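Local coordinates for protein 1H-3-hydroxy-4-oxoquinoline 2,4-dioxygenase (Pseudomonas putida, PDB 3IBT) that cleaves the ring of 3-hydroxy-1H-quinolin-4-one with dioxygen, giving N-formylanthranilate and carbon monoxide without any cofactor, on an alpha/beta-hydrolase fold, at residues L24-G29 and R35-L40; T94-W99 and R183-N188; H210-P215 and Q222-F227. All coordinates share one frame; numbering follows the deposited sequence.

Contact 1. Residues L24-G29 and R35-L40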
ATOM      1  N   LEU A  24     -13.640  -5.716  -1.519  1.00 68.16           N
ATOM      2  CA  LEU A  24     -12.312  -5.374  -1.988  1.00 68.09           C
ATOM      3  C   LEU A  24     -11.816  -4.227  -1.151  1.00 68.12           C
ATOM      4  O   LEU A  24     -12.450  -3.175  -1.116  1.00 68.85           O
ATOM      5  CB  LEU A  24     -12.394  -4.900  -3.431  1.00 67.81           C
ATOM      6  CG  LEU A  24     -11.195  -5.158  -4.343  1.00 68.62           C
ATOM      7  CD1 LEU A  24     -11.438  -4.525  -5.711  1.00 69.72           C
ATOM      8  CD2 LEU A  24      -9.943  -4.610  -3.757  1.00 70.83           C
ATOM      9  N   PHE A  25     -10.693  -4.416  -0.472  1.00 67.70           N
ATOM     10  CA  PHE A  25     -10.133  -3.362   0.363  1.00 67.34           C
ATOM     11  C   PHE A  25      -9.078  -2.579  -0.396  1.00 68.00           C
ATOM     12  O   PHE A  25      -8.163  -3.182  -1.031  1.00 68.27           O
ATOM     13  CB  PHE A  25      -9.477  -3.957   1.606  1.00 67.33           C
ATOM     14  CG  PHE A  25     -10.421  -4.236   2.724  1.00 64.86           C
ATOM     15  CD1 PHE A  25     -10.973  -5.495   2.872  1.00 64.91           C
ATOM     16  CD2 PHE A  25     -10.734  -3.239   3.647  1.00 64.31           C
ATOM     17  CE1 PHE A  25     -11.868  -5.779   3.944  1.00 67.63           C
ATOM     18  CE2 PHE A  25     -11.637  -3.486   4.732  1.00 66.27           C
ATOM     19  CZ  PHE A  25     -12.204  -4.761   4.885  1.00 66.59           C
ATOM     20  N   LEU A  26      -9.176  -1.249  -0.332  1.00 67.37           N
ATOM     21  CA  LEU A  26      -8.119  -0.416  -0.887  1.00 66.95           C
ATOM     22  C   LEU A  26      -7.261   0.207   0.210  1.00 66.77           C
ATOM     23  O   LEU A  26      -7.700   1.171   0.839  1.00 67.46           O
ATOM     24  CB  LEU A  26      -8.703   0.639  -1.834  1.00 66.43           C
ATOM     25  CG  LEU A  26      -9.216   0.224  -3.218  1.00 66.18           C
ATOM     26  CD1 LEU A  26      -9.178   1.431  -4.150  1.00 64.45           C
ATOM     27  CD2 LEU A  26      -8.419  -0.921  -3.844  1.00 65.98           C
ATOM     28  N   LEU A  27      -6.046  -0.332   0.417  1.00 66.84           N
ATOM     29  CA  LEU A  27      -5.149   0.025   1.560  1.00 67.21           C
ATOM     30  C   LEU A  27      -3.933   0.840   1.164  1.00 67.51           C
ATOM     31  O   LEU A  27      -3.111   0.383   0.363  1.00 67.77           O
ATOM     32  CB  LEU A  27      -4.612  -1.235   2.249  1.00 66.87           C
ATOM     33  CG  LEU A  27      -5.580  -2.332   2.683  1.00 67.74           C
ATOM     34  CD1 LEU A  27      -4.837  -3.675   2.982  1.00 66.94           C
ATOM     35  CD2 LEU A  27      -6.409  -1.839   3.857  1.00 63.58           C
ATOM     36  N   SER A  28      -3.769   2.010   1.765  1.00 68.09           N
ATOM     37  CA  SER A  28      -2.661   2.906   1.378  1.00 69.41           C
ATOM     38  C   SER A  28      -1.210   2.602   1.942  1.00 70.05           C
ATOM     39  O   SER A  28      -0.977   1.620   2.650  1.00 70.47           O
ATOM     40  CB  SER A  28      -3.051   4.334   1.738  1.00 68.85           C
ATOM     41  OG  SER A  28      -2.576   4.600   3.032  1.00 70.37           O
ATOM     42  N   GLY A  29      -0.242   3.459   1.630  1.00 70.09           N
ATOM     43  CA  GLY A  29       1.034   3.410   2.317  1.00 70.37           C
ATOM     44  C   GLY A  29       0.962   4.242   3.579  1.00 71.19           C
ATOM     45  O   GLY A  29      -0.123   4.741   3.942  1.00 71.27           O
ATOM     46  N   ARG A  35      -7.853   9.060   0.203  1.00 69.02           N
ATOM     47  CA  ARG A  35      -7.752   9.979  -0.940  1.00 68.52           C
ATOM     48  C   ARG A  35      -6.688   9.515  -1.973  1.00 67.65           C
ATOM     49  O   ARG A  35      -6.633   9.968  -3.105  1.00 67.05           O
ATOM     50  CB  ARG A  35      -7.503  11.413  -0.440  1.00 68.03           C
ATOM     51  CG  ARG A  35      -8.600  11.915   0.495  1.00 69.37           C
ATOM     52  CD  ARG A  35      -8.257  13.232   1.243  1.00 69.52           C
ATOM     53  NE  ARG A  35      -7.128  13.085   2.177  1.00 72.95           N
ATOM     54  CZ  ARG A  35      -6.386  14.086   2.670  1.00 71.65           C
ATOM     55  NH1 ARG A  35      -6.629  15.335   2.305  1.00 71.73           N
ATOM     56  NH2 ARG A  35      -5.381  13.838   3.511  1.00 68.91           N
ATOM     57  N   LEU A  36      -5.817   8.605  -1.593  1.00 67.85           N
ATOM     58  CA  LEU A  36      -4.945   8.039  -2.607  1.00 67.79           C
ATOM     59  C   LEU A  36      -5.825   7.348  -3.655  1.00 67.72           C
ATOM     60  O   LEU A  36      -5.459   7.248  -4.822  1.00 68.87           O
ATOM     61  CB  LEU A  36      -3.940   7.061  -2.002  1.00 67.23           C
ATOM     62  CG  LEU A  36      -2.891   6.449  -2.966  1.00 69.66           C
ATOM     63  CD1 LEU A  36      -2.015   7.525  -3.638  1.00 70.29           C
ATOM     64  CD2 LEU A  36      -1.995   5.428  -2.288  1.00 67.69           C
ATOM     65  N   PHE A  37      -6.996   6.887  -3.245  1.00 67.11           N
ATOM     66  CA  PHE A  37      -7.784   6.058  -4.114  1.00 66.91           C
ATOM     67  C   PHE A  37      -8.883   6.833  -4.797  1.00 66.21           C
ATOM     68  O   PHE A  37      -9.788   6.243  -5.355  1.00 65.37           O
ATOM     69  CB  PHE A  37      -8.357   4.845  -3.362  1.00 67.71           C
ATOM     70  CG  PHE A  37      -7.299   3.928  -2.796  1.00 69.17           C
ATOM     71  CD1 PHE A  37      -7.050   3.897  -1.413  1.00 70.57           C
ATOM     72  CD2 PHE A  37      -6.533   3.119  -3.633  1.00 71.76           C
ATOM     73  CE1 PHE A  37      -6.070   3.067  -0.860  1.00 69.83           C
ATOM     74  CE2 PHE A  37      -5.521   2.291  -3.098  1.00 72.60           C
ATOM     75  CZ  PHE A  37      -5.299   2.262  -1.704  1.00 70.99           C
ATOM     76  N   LYS A  38      -8.776   8.152  -4.795  1.00 65.75           N
ATOM     77  CA  LYS A  38      -9.929   8.958  -5.106  1.00 65.85           C
ATOM     78  C   LYS A  38     -10.372   8.721  -6.526  1.00 66.10           C
ATOM     79  O   LYS A  38     -11.594   8.760  -6.800  1.00 65.10           O
ATOM     80  CB  LYS A  38      -9.687  10.451  -4.844  1.00 66.15           C
ATOM     81  CG  LYS A  38      -8.691  11.122  -5.781  1.00 65.69           C
ATOM     82  CD  LYS A  38      -8.654  12.616  -5.482  1.00 66.41           C
ATOM     83  CE  LYS A  38      -8.124  13.388  -6.694  1.00 67.52           C
ATOM     84  NZ  LYS A  38      -7.210  14.547  -6.385  1.00 66.63           N
ATOM     85  N   ASN A  39      -9.387   8.458  -7.411  1.00 66.34           N
ATOM     86  CA  ASN A  39      -9.670   8.241  -8.845  1.00 66.18           C
ATOM     87  C   ASN A  39     -10.041   6.810  -9.106  1.00 66.07           C
ATOM     88  O   ASN A  39     -10.943   6.553  -9.874  1.00 66.70           O
ATOM     89  CB  ASN A  39      -8.517   8.650  -9.755  1.00 65.60           C
ATOM     90  CG  ASN A  39      -8.245  10.146  -9.730  1.00 66.58           C
ATOM     91  OD1 ASN A  39      -9.138  10.971  -9.429  1.00 64.59           O
ATOM     92  ND2 ASN A  39      -6.989  10.517 -10.044  1.00 66.96           N
ATOM     93  N   LEU A  40      -9.389   5.888  -8.418  1.00 65.96           N
ATOM     94  CA  LEU A  40      -9.566   4.458  -8.683  1.00 66.11           C
ATOM     95  C   LEU A  40     -10.856   3.849  -8.096  1.00 66.81           C
ATOM     96  O   LEU A  40     -11.504   2.991  -8.703  1.00 67.01           O
ATOM     97  CB  LEU A  40      -8.311   3.719  -8.218  1.00 65.22           C
ATOM     98  CG  LEU A  40      -8.391   2.247  -7.953  1.00 63.91           C
ATOM     99  CD1 LEU A  40      -8.747   1.538  -9.239  1.00 64.59           C
ATOM    100  CD2 LEU A  40      -7.080   1.868  -7.440  1.00 58.54           C
TER
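In this alpha/beta-hydrolase fold, Leu26 of the central strand 23-27 meets Phe37 of the loop that leaves the strand's C-terminal end and returns toward helix 40-44. The chain between the two segments carries Trp30, Cys31 and Gln32, probable substrate-binding residues by analogy with relatives, so the fold-back probably closes the base of a substrate-binding loop. It does so with apolar groups, for no hydrogen bond crosses it. Leu26 CB stands over the centre of the Phe37 ring, 3.5 Å from the centroid and only 3° off the ring normal. Phe37 places its CG anti to its own carbonyl carbon (chi1 -62°), which turns the ring toward Leu26 of the strand. The backbone then meets the rim of that ring: Ser28 N lies near its plane, 3.6 Å from Phe37 CE1. Beside the ring, Leu40 adds a branch, its CD2 lying 3.9 Å from Leu26 CD1; Leu40 also touches Val254 and Ala255 of helix 251-261. With an alanine in place of Phe37, Leu26 CB would probably lose the face it rests on, leaving a gap between strand and loop. Toward the site, Leu36 CD2 approaches Ser28 CB at 4.3 Å. Ser28 OG itself turns to its neighbour, donating a 2.6 Å hydrogen bond to a lone pair of Gly29 O in the carbonyl plane.

Contact 2. Residues T94-W99 and R183-N188; sequences TSHGCW and REIEAN
Thr94 O accepts a hydrogen bond from Gly97 N at 2.7 Å, closing the type II' turn that carries His96 against Ile185 of helix 175-192. Ser95 takes a positive phi in this turn, and a CB on Gly97 would collide with Thr94 O. The contact proper is made by carbon on ring faces. Ile185 lies against one face of the His96 imidazole. Its CG2 branch sits over the middle of the ring, 3.7 Å from the centroid and 12° off the normal, while CD1 lies by the CD2 corner of the ring and CG1 by CG and CB. The two side chains cross at about a right angle. One turn further on, Asn188 CB lies over the six-membered ring of Trp99, 3.4 Å from its centroid. From there the Asn188 amide continues across the indole toward the pyrrole half, its plane 23° from that of the ring, so the polar group slides over the face without a hydrogen bond to Trp99. CG of Asn188 stands beside its own backbone N (chi1 -60°), which carries the amide over the indole. The two rings are themselves joined by a weak bond from Trp99 NE1 to His96 ND1 at 3.4 Å. Trp121 and Tyr189 meet Trp99 edge-to-face. Away from the rings, in the middle of helix 175-192, Arg183 NH2 forms salt bridges with Glu184 OE2 (3.0 Å) and with Asp67. Strand 89-94, the tight turn and helix 97-107 form the nucleophile elbow of alpha/beta hydrolases, met here by helix 175-192 of the cap inserted after strand 115-119.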
ATOM      1  N   THR A  94      -0.872  -0.397  -1.324  1.00 77.47           N
ATOM      2  CA  THR A  94       0.099   0.490  -1.931  1.00 77.43           C
ATOM      3  C   THR A  94       1.429   0.493  -1.188  1.00 77.20           C
ATOM      4  O   THR A  94       1.470   0.499   0.061  1.00 76.69           O
ATOM      5  CB  THR A  94      -0.469   1.902  -1.975  1.00 77.52           C
ATOM      6  OG1 THR A  94      -1.024   2.108  -3.274  1.00 78.75           O
ATOM      7  CG2 THR A  94       0.622   3.014  -1.672  1.00 79.40           C
ATOM      8  N   SER A  95       2.520   0.469  -1.957  1.00 76.53           N
ATOM      9  CA  SER A  95       3.810   0.793  -1.385  1.00 76.18           C
ATOM     10  C   SER A  95       4.075  -0.067  -0.130  1.00 75.07           C
ATOM     11  O   SER A  95       4.031  -1.292  -0.217  1.00 74.66           O
ATOM     12  CB  SER A  95       3.841   2.292  -1.054  1.00 76.15           C
ATOM     13  OG  SER A  95       5.136   2.673  -0.634  1.00 79.43           O
ATOM     14  N   HIS A  96       4.330   0.559   1.021  1.00 73.75           N
ATOM     15  CA  HIS A  96       4.706  -0.209   2.213  1.00 73.10           C
ATOM     16  C   HIS A  96       3.500  -0.708   2.999  1.00 72.33           C
ATOM     17  O   HIS A  96       3.650  -1.435   3.997  1.00 71.95           O
ATOM     18  CB  HIS A  96       5.790   0.486   3.030  1.00 72.49           C
ATOM     19  CG  HIS A  96       6.956   0.874   2.190  1.00 73.77           C
ATOM     20  ND1 HIS A  96       7.863  -0.054   1.705  1.00 76.33           N
ATOM     21  CD2 HIS A  96       7.322   2.066   1.660  1.00 74.87           C
ATOM     22  CE1 HIS A  96       8.766   0.558   0.955  1.00 74.64           C
ATOM     23  NE2 HIS A  96       8.467   1.846   0.913  1.00 75.26           N
ATOM     24  N   GLY A  97       2.311  -0.354   2.501  1.00 71.78           N
ATOM     25  CA  GLY A  97       1.065  -0.989   2.928  1.00 70.71           C
ATOM     26  C   GLY A  97       1.107  -2.480   2.608  1.00 70.72           C
ATOM     27  O   GLY A  97       0.443  -3.274   3.251  1.00 70.87           O
ATOM     28  N   CYS A  98       1.906  -2.870   1.629  1.00 69.77           N
ATOM     29  CA  CYS A  98       1.997  -4.251   1.234  1.00 70.02           C
ATOM     30  C   CYS A  98       2.518  -5.211   2.300  1.00 69.71           C
ATOM     31  O   CYS A  98       1.957  -6.317   2.460  1.00 69.99           O
ATOM     32  CB  CYS A  98       2.860  -4.329  -0.003  1.00 70.98           C
ATOM     33  SG  CYS A  98       2.221  -3.188  -1.304  1.00 75.32           S
ATOM     34  N   TRP A  99       3.585  -4.818   3.008  1.00 68.55           N
ATOM     35  CA  TRP A  99       4.003  -5.525   4.217  1.00 67.66           C
ATOM     36  C   TRP A  99       2.763  -5.926   5.066  1.00 68.28           C
ATOM     37  O   TRP A  99       2.681  -7.071   5.519  1.00 68.83           O
ATOM     38  CB  TRP A  99       4.940  -4.672   5.101  1.00 67.18           C
ATOM     39  CG  TRP A  99       6.176  -4.234   4.473  1.00 65.90           C
ATOM     40  CD1 TRP A  99       6.459  -2.981   3.994  1.00 64.80           C
ATOM     41  CD2 TRP A  99       7.335  -5.040   4.235  1.00 65.47           C
ATOM     42  NE1 TRP A  99       7.721  -2.972   3.447  1.00 66.61           N
ATOM     43  CE2 TRP A  99       8.279  -4.221   3.568  1.00 64.63           C
ATOM     44  CE3 TRP A  99       7.651  -6.392   4.473  1.00 64.21           C
ATOM     45  CZ2 TRP A  99       9.530  -4.695   3.161  1.00 63.80           C
ATOM     46  CZ3 TRP A  99       8.913  -6.872   4.060  1.00 66.20           C
ATOM     47  CH2 TRP A  99       9.833  -6.020   3.413  1.00 64.18           C
ATOM     48  N   ARG A 183      11.105   4.194  10.487  1.00 66.82           N
ATOM     49  CA  ARG A 183      11.553   3.157  11.387  1.00 66.53           C
ATOM     50  C   ARG A 183      10.933   1.851  10.949  1.00 65.93           C
ATOM     51  O   ARG A 183      11.582   0.793  10.920  1.00 65.58           O
ATOM     52  CB  ARG A 183      11.057   3.413  12.790  1.00 67.16           C
ATOM     53  CG  ARG A 183      11.635   4.559  13.540  1.00 68.25           C
ATOM     54  CD  ARG A 183      11.289   4.287  14.971  1.00 70.80           C
ATOM     55  NE  ARG A 183      10.093   3.423  15.028  1.00 71.10           N
ATOM     56  CZ  ARG A 183       8.918   3.809  15.545  1.00 71.53           C
ATOM     57  NH1 ARG A 183       8.760   5.058  16.070  1.00 72.22           N
ATOM     58  NH2 ARG A 183       7.899   2.938  15.551  1.00 70.91           N
ATOM     59  N   GLU A 184       9.659   1.923  10.610  1.00 65.40           N
ATOM     60  CA  GLU A 184       8.948   0.706  10.352  1.00 65.76           C
ATOM     61  C   GLU A 184       9.308   0.063   9.063  1.00 65.56           C
ATOM     62  O   GLU A 184       9.514  -1.144   9.036  1.00 65.33           O
ATOM     63  CB  GLU A 184       7.454   0.911  10.454  1.00 66.06           C
ATOM     64  CG  GLU A 184       7.072   1.158  11.880  1.00 67.84           C
ATOM     65  CD  GLU A 184       7.634   0.098  12.793  1.00 70.19           C
ATOM     66  OE1 GLU A 184       7.596  -1.103  12.425  1.00 71.12           O
ATOM     67  OE2 GLU A 184       8.124   0.472  13.877  1.00 73.19           O
ATOM     68  N   ILE A 185       9.385   0.863   8.004  1.00 65.69           N
ATOM     69  CA  ILE A 185       9.730   0.349   6.693  1.00 66.09           C
ATOM     70  C   ILE A 185      11.137  -0.234   6.779  1.00 66.94           C
ATOM     71  O   ILE A 185      11.404  -1.391   6.343  1.00 65.88           O
ATOM     72  CB  ILE A 185       9.679   1.464   5.613  1.00 66.63           C
ATOM     73  CG1 ILE A 185       8.254   2.021   5.430  1.00 65.72           C
ATOM     74  CG2 ILE A 185      10.256   0.947   4.267  1.00 65.85           C
ATOM     75  CD1 ILE A 185       8.170   3.315   4.617  1.00 65.07           C
ATOM     76  N   GLU A 186      12.009   0.582   7.384  1.00 67.76           N
ATOM     77  CA  GLU A 186      13.373   0.195   7.652  1.00 68.87           C
ATOM     78  C   GLU A 186      13.340  -1.126   8.375  1.00 68.64           C
ATOM     79  O   GLU A 186      13.865  -2.095   7.872  1.00 69.52           O
ATOM     80  CB  GLU A 186      14.118   1.246   8.472  1.00 68.59           C
ATOM     81  CG  GLU A 186      15.580   1.439   8.032  1.00 70.25           C
ATOM     82  CD  GLU A 186      16.426   2.355   8.955  1.00 70.96           C
ATOM     83  OE1 GLU A 186      15.985   2.719  10.082  1.00 74.79           O
ATOM     84  OE2 GLU A 186      17.574   2.688   8.549  1.00 74.44           O
ATOM     85  N   ALA A 187      12.692  -1.196   9.528  1.00 68.94           N
ATOM     86  CA  ALA A 187      12.592  -2.482  10.248  1.00 69.41           C
ATOM     87  C   ALA A 187      12.248  -3.724   9.339  1.00 69.78           C
ATOM     88  O   ALA A 187      12.928  -4.780   9.416  1.00 70.35           O
ATOM     89  CB  ALA A 187      11.625  -2.363  11.394  1.00 68.78           C
ATOM     90  N   ASN A 188      11.240  -3.588   8.467  1.00 69.01           N
ATOM     91  CA  ASN A 188      10.773  -4.713   7.666  1.00 68.11           C
ATOM     92  C   ASN A 188      11.836  -5.191   6.683  1.00 68.11           C
ATOM     93  O   ASN A 188      12.068  -6.393   6.521  1.00 67.84           O
ATOM     94  CB  ASN A 188       9.502  -4.349   6.915  1.00 68.36           C
ATOM     95  CG  ASN A 188       8.366  -3.968   7.828  1.00 66.70           C
ATOM     96  OD1 ASN A 188       7.991  -4.735   8.695  1.00 67.89           O
ATOM     97  ND2 ASN A 188       7.819  -2.779   7.640  1.00 63.03           N
TER

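Contact 3. Residues H210-P215 and Q222-F227; sequences HIYSQP and QLQLEF. Unlike the reference sequence in segment 222-227: Glu226 (reference Asp).
Strand 207-212 ends in the segment 210-215, which runs on through a loop with a cis peptide bond before Pro215, while 222-227 is a continuous piece of helix 218-230. The backbones stay well apart: the closest pair of CA atoms, those of His210 and Gln224, is separated by 9.2 Å. One long side chain spans that distance. Gln224 reaches out of the helix with its chain extended beyond CG and lays its amide between two rings of the strand. Its NE2 donates to His210 ND1 at 2.7 Å; the bond is bent, with an angle of 136° at the hydrogen. The donor lies almost exactly in the His210 ring plane, whereas the acceptor is tilted well out of the Gln224 amide plane, and the two planes are 43° apart. The imidazole is also hydrogen-bonded through NE2 to Trp121 N, and the pair of bonds is likely to limit the turning of the ring. The strand and helix are the first two elements of a beta-alpha-beta unit completed by strand 234-238, whose Phe234 and Pro236 also touch Gln224. The second ring is that of Tyr212, two residues on and therefore on the same side of the strand. Its CG sits between the backbone N and the carbonyl carbon (chi1 79°), which sets the ring where Gln224 OE1 lies over one face, displaced from the centre toward CE2 and CZ. Tyr212 CB, in turn, lies over a face of the His210 ring. Just past Tyr212, the backbone N atoms of Ser213 and Gln214 both bond to Asp120 OD1, the carboxylate that probably raises the basicity of His244.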
ATOM      1  N   HIS A 210       1.691  -7.728  -8.828  1.00 71.29           N
ATOM      2  CA  HIS A 210       2.355  -6.445  -8.576  1.00 69.73           C
ATOM      3  C   HIS A 210       2.161  -5.471  -9.727  1.00 69.15           C
ATOM      4  O   HIS A 210       2.744  -5.662 -10.814  1.00 68.68           O
ATOM      5  CB  HIS A 210       3.868  -6.642  -8.366  1.00 69.38           C
ATOM      6  CG  HIS A 210       4.569  -5.399  -7.894  1.00 69.41           C
ATOM      7  ND1 HIS A 210       5.832  -5.047  -8.314  1.00 69.16           N
ATOM      8  CD2 HIS A 210       4.164  -4.410  -7.049  1.00 69.15           C
ATOM      9  CE1 HIS A 210       6.190  -3.910  -7.732  1.00 72.33           C
ATOM     10  NE2 HIS A 210       5.192  -3.499  -6.961  1.00 71.49           N
ATOM     11  N   ILE A 211       1.359  -4.438  -9.476  1.00 68.40           N
ATOM     12  CA  ILE A 211       1.171  -3.299 -10.393  1.00 68.95           C
ATOM     13  C   ILE A 211       2.140  -2.185 -10.020  1.00 68.57           C
ATOM     14  O   ILE A 211       2.338  -1.908  -8.861  1.00 69.78           O
ATOM     15  CB  ILE A 211      -0.264  -2.753 -10.304  1.00 69.25           C
ATOM     16  CG1 ILE A 211      -1.281  -3.828 -10.719  1.00 70.55           C
ATOM     17  CG2 ILE A 211      -0.445  -1.575 -11.217  1.00 69.80           C
ATOM     18  CD1 ILE A 211      -2.709  -3.556 -10.208  1.00 70.26           C
ATOM     19  N   TYR A 212       2.768  -1.537 -10.972  1.00 68.57           N
ATOM     20  CA  TYR A 212       3.866  -0.644 -10.614  1.00 68.34           C
ATOM     21  C   TYR A 212       4.395   0.104 -11.820  1.00 68.84           C
ATOM     22  O   TYR A 212       4.442  -0.450 -12.961  1.00 69.11           O
ATOM     23  CB  TYR A 212       4.995  -1.460 -10.020  1.00 68.50           C
ATOM     24  CG  TYR A 212       5.807  -2.144 -11.088  1.00 69.08           C
ATOM     25  CD1 TYR A 212       6.955  -1.557 -11.592  1.00 68.79           C
ATOM     26  CD2 TYR A 212       5.406  -3.358 -11.630  1.00 70.45           C
ATOM     27  CE1 TYR A 212       7.697  -2.170 -12.610  1.00 71.61           C
ATOM     28  CE2 TYR A 212       6.161  -3.989 -12.635  1.00 70.34           C
ATOM     29  CZ  TYR A 212       7.298  -3.377 -13.126  1.00 69.12           C
ATOM     30  OH  TYR A 212       8.046  -3.950 -14.122  1.00 67.77           O
ATOM     31  N   SER A 213       4.790   1.355 -11.590  1.00 69.10           N
ATOM     32  CA  SER A 213       5.450   2.154 -12.631  1.00 70.03           C
ATOM     33  C   SER A 213       6.907   2.464 -12.284  1.00 71.06           C
ATOM     34  O   SER A 213       7.781   2.530 -13.140  1.00 71.18           O
ATOM     35  CB  SER A 213       4.690   3.446 -12.837  1.00 70.21           C
ATOM     36  OG  SER A 213       3.298   3.184 -12.986  1.00 69.48           O
ATOM     37  N   GLN A 214       7.159   2.619 -10.997  1.00 72.40           N
ATOM     38  CA  GLN A 214       8.460   3.043 -10.478  1.00 73.23           C
ATOM     39  C   GLN A 214       9.129   1.904  -9.675  1.00 73.16           C
ATOM     40  O   GLN A 214       8.433   1.009  -9.154  1.00 74.95           O
ATOM     41  CB  GLN A 214       8.226   4.271  -9.584  1.00 72.55           C
ATOM     42  CG  GLN A 214       9.262   5.263  -9.863  1.00 75.03           C
ATOM     43  CD  GLN A 214       9.147   6.491  -9.027  1.00 75.73           C
ATOM     44  OE1 GLN A 214       8.538   7.471  -9.456  1.00 77.34           O
ATOM     45  NE2 GLN A 214       9.796   6.480  -7.845  1.00 72.94           N
ATOM     46  N   PRO A 215      10.450   1.904  -9.530  1.00 72.06           N
ATOM     47  CA  PRO A 215      11.510   2.727 -10.009  1.00 71.99           C
ATOM     48  C   PRO A 215      11.709   2.579 -11.532  1.00 72.04           C
ATOM     49  O   PRO A 215      11.403   1.525 -12.133  1.00 71.90           O
ATOM     50  CB  PRO A 215      12.705   2.213  -9.226  1.00 71.52           C
ATOM     51  CG  PRO A 215      12.324   0.866  -8.802  1.00 70.99           C
ATOM     52  CD  PRO A 215      10.928   0.829  -8.649  1.00 71.96           C
ATOM     53  N   GLN A 222      13.051  -5.934 -15.730  1.00 69.43           N
ATOM     54  CA  GLN A 222      13.565  -7.234 -16.114  1.00 69.39           C
ATOM     55  C   GLN A 222      13.647  -8.217 -14.926  1.00 70.04           C
ATOM     56  O   GLN A 222      13.386  -9.424 -15.064  1.00 70.71           O
ATOM     57  CB  GLN A 222      14.942  -7.034 -16.705  1.00 69.28           C
ATOM     58  CG  GLN A 222      15.471  -8.187 -17.478  1.00 68.01           C
ATOM     59  CD  GLN A 222      14.470  -8.765 -18.435  1.00 67.93           C
ATOM     60  OE1 GLN A 222      14.138  -9.932 -18.328  1.00 68.70           O
ATOM     61  NE2 GLN A 222      13.997  -7.968 -19.392  1.00 69.09           N
ATOM     62  N   LEU A 223      14.032  -7.711 -13.769  1.00 70.00           N
ATOM     63  CA  LEU A 223      14.076  -8.530 -12.569  1.00 70.67           C
ATOM     64  C   LEU A 223      12.714  -9.178 -12.291  1.00 70.33           C
ATOM     65  O   LEU A 223      12.661 -10.284 -11.772  1.00 70.94           O
ATOM     66  CB  LEU A 223      14.469  -7.679 -11.357  1.00 70.90           C
ATOM     67  CG  LEU A 223      14.441  -8.395 -10.005  1.00 72.83           C
ATOM     68  CD1 LEU A 223      15.820  -8.979  -9.703  1.00 71.79           C
ATOM     69  CD2 LEU A 223      13.894  -7.543  -8.804  1.00 71.54           C
ATOM     70  N   GLN A 224      11.613  -8.512 -12.619  1.00 68.90           N
ATOM     71  CA  GLN A 224      10.343  -9.104 -12.226  1.00 68.41           C
ATOM     72  C   GLN A 224       9.945 -10.122 -13.260  1.00 66.87           C
ATOM     73  O   GLN A 224       9.482 -11.222 -12.925  1.00 66.62           O
ATOM     74  CB  GLN A 224       9.237  -8.080 -11.970  1.00 67.09           C
ATOM     75  CG  GLN A 224       9.499  -7.226 -10.728  1.00 68.86           C
ATOM     76  CD  GLN A 224       8.379  -6.200 -10.483  1.00 71.70           C
ATOM     77  OE1 GLN A 224       8.507  -5.034 -10.835  1.00 73.93           O
ATOM     78  NE2 GLN A 224       7.259  -6.654  -9.902  1.00 75.21           N
ATOM     79  N   LEU A 225      10.138  -9.762 -14.513  1.00 65.93           N
ATOM     80  CA  LEU A 225       9.834 -10.676 -15.600  1.00 65.94           C
ATOM     81  C   LEU A 225      10.496 -11.987 -15.331  1.00 65.67           C
ATOM     82  O   LEU A 225       9.904 -13.052 -15.543  1.00 64.82           O
ATOM     83  CB  LEU A 225      10.294 -10.098 -16.909  1.00 65.83           C
ATOM     84  CG  LEU A 225       9.160  -9.503 -17.750  1.00 67.35           C
ATOM     85  CD1 LEU A 225       7.957  -8.921 -16.920  1.00 68.46           C
ATOM     86  CD2 LEU A 225       9.784  -8.446 -18.637  1.00 67.29           C
ATOM     87  N   GLU A 226      11.691 -11.880 -14.751  1.00 66.34           N
ATOM     88  CA  GLU A 226      12.508 -13.041 -14.404  1.00 67.33           C
ATOM     89  C   GLU A 226      12.097 -13.770 -13.143  1.00 66.83           C
ATOM     90  O   GLU A 226      12.067 -14.988 -13.138  1.00 66.77           O
ATOM     91  CB  GLU A 226      13.990 -12.683 -14.367  1.00 67.94           C
ATOM     92  CG  GLU A 226      14.614 -12.554 -15.758  1.00 70.00           C
ATOM     93  CD  GLU A 226      16.008 -12.007 -15.637  1.00 76.06           C
ATOM     94  OE1 GLU A 226      16.291 -11.430 -14.560  1.00 77.85           O
ATOM     95  OE2 GLU A 226      16.845 -12.173 -16.578  1.00 82.11           O
ATOM     96  N   PHE A 227      11.753 -13.040 -12.082  1.00 66.75           N
ATOM     97  CA  PHE A 227      11.227 -13.698 -10.914  1.00 66.17           C
ATOM     98  C   PHE A 227      10.020 -14.507 -11.278  1.00 66.91           C
ATOM     99  O   PHE A 227       9.880 -15.672 -10.881  1.00 66.92           O
ATOM    100  CB  PHE A 227      10.824 -12.708  -9.877  1.00 66.10           C
ATOM    101  CG  PHE A 227      10.584 -13.339  -8.556  1.00 66.80           C
ATOM    102  CD1 PHE A 227       9.285 -13.389  -8.011  1.00 67.89           C
ATOM    103  CD2 PHE A 227      11.643 -13.929  -7.857  1.00 66.22           C
ATOM    104  CE1 PHE A 227       9.064 -14.004  -6.773  1.00 67.27           C
ATOM    105  CE2 PHE A 227      11.438 -14.551  -6.604  1.00 65.54           C
ATOM    106  CZ  PHE A 227      10.154 -14.587  -6.069  1.00 67.29           C
TER

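In the fold
From the N terminus the three contacts follow one another in series; none nests in or crosses another. Contact 1 closes a short loop, bringing the chain after strand 23-27 back onto that strand. Contact 2 spans far more sequence, its 83 intervening residues being more than half helical, and ties the turn after strand 89-94 to helix 175-192. Contact 3 is again local, joining strand 207-212 to the helix that follows it. Strands 23-27 and 89-94 are neighbours in the sheet, where a probable hydrogen bond from Thr94 N to Leu27 O links contacts 1 and 2. Contact 3 touches neither, though its strand lies in the same sheet; its nearest atoms are about 6 Å from those of contact 2.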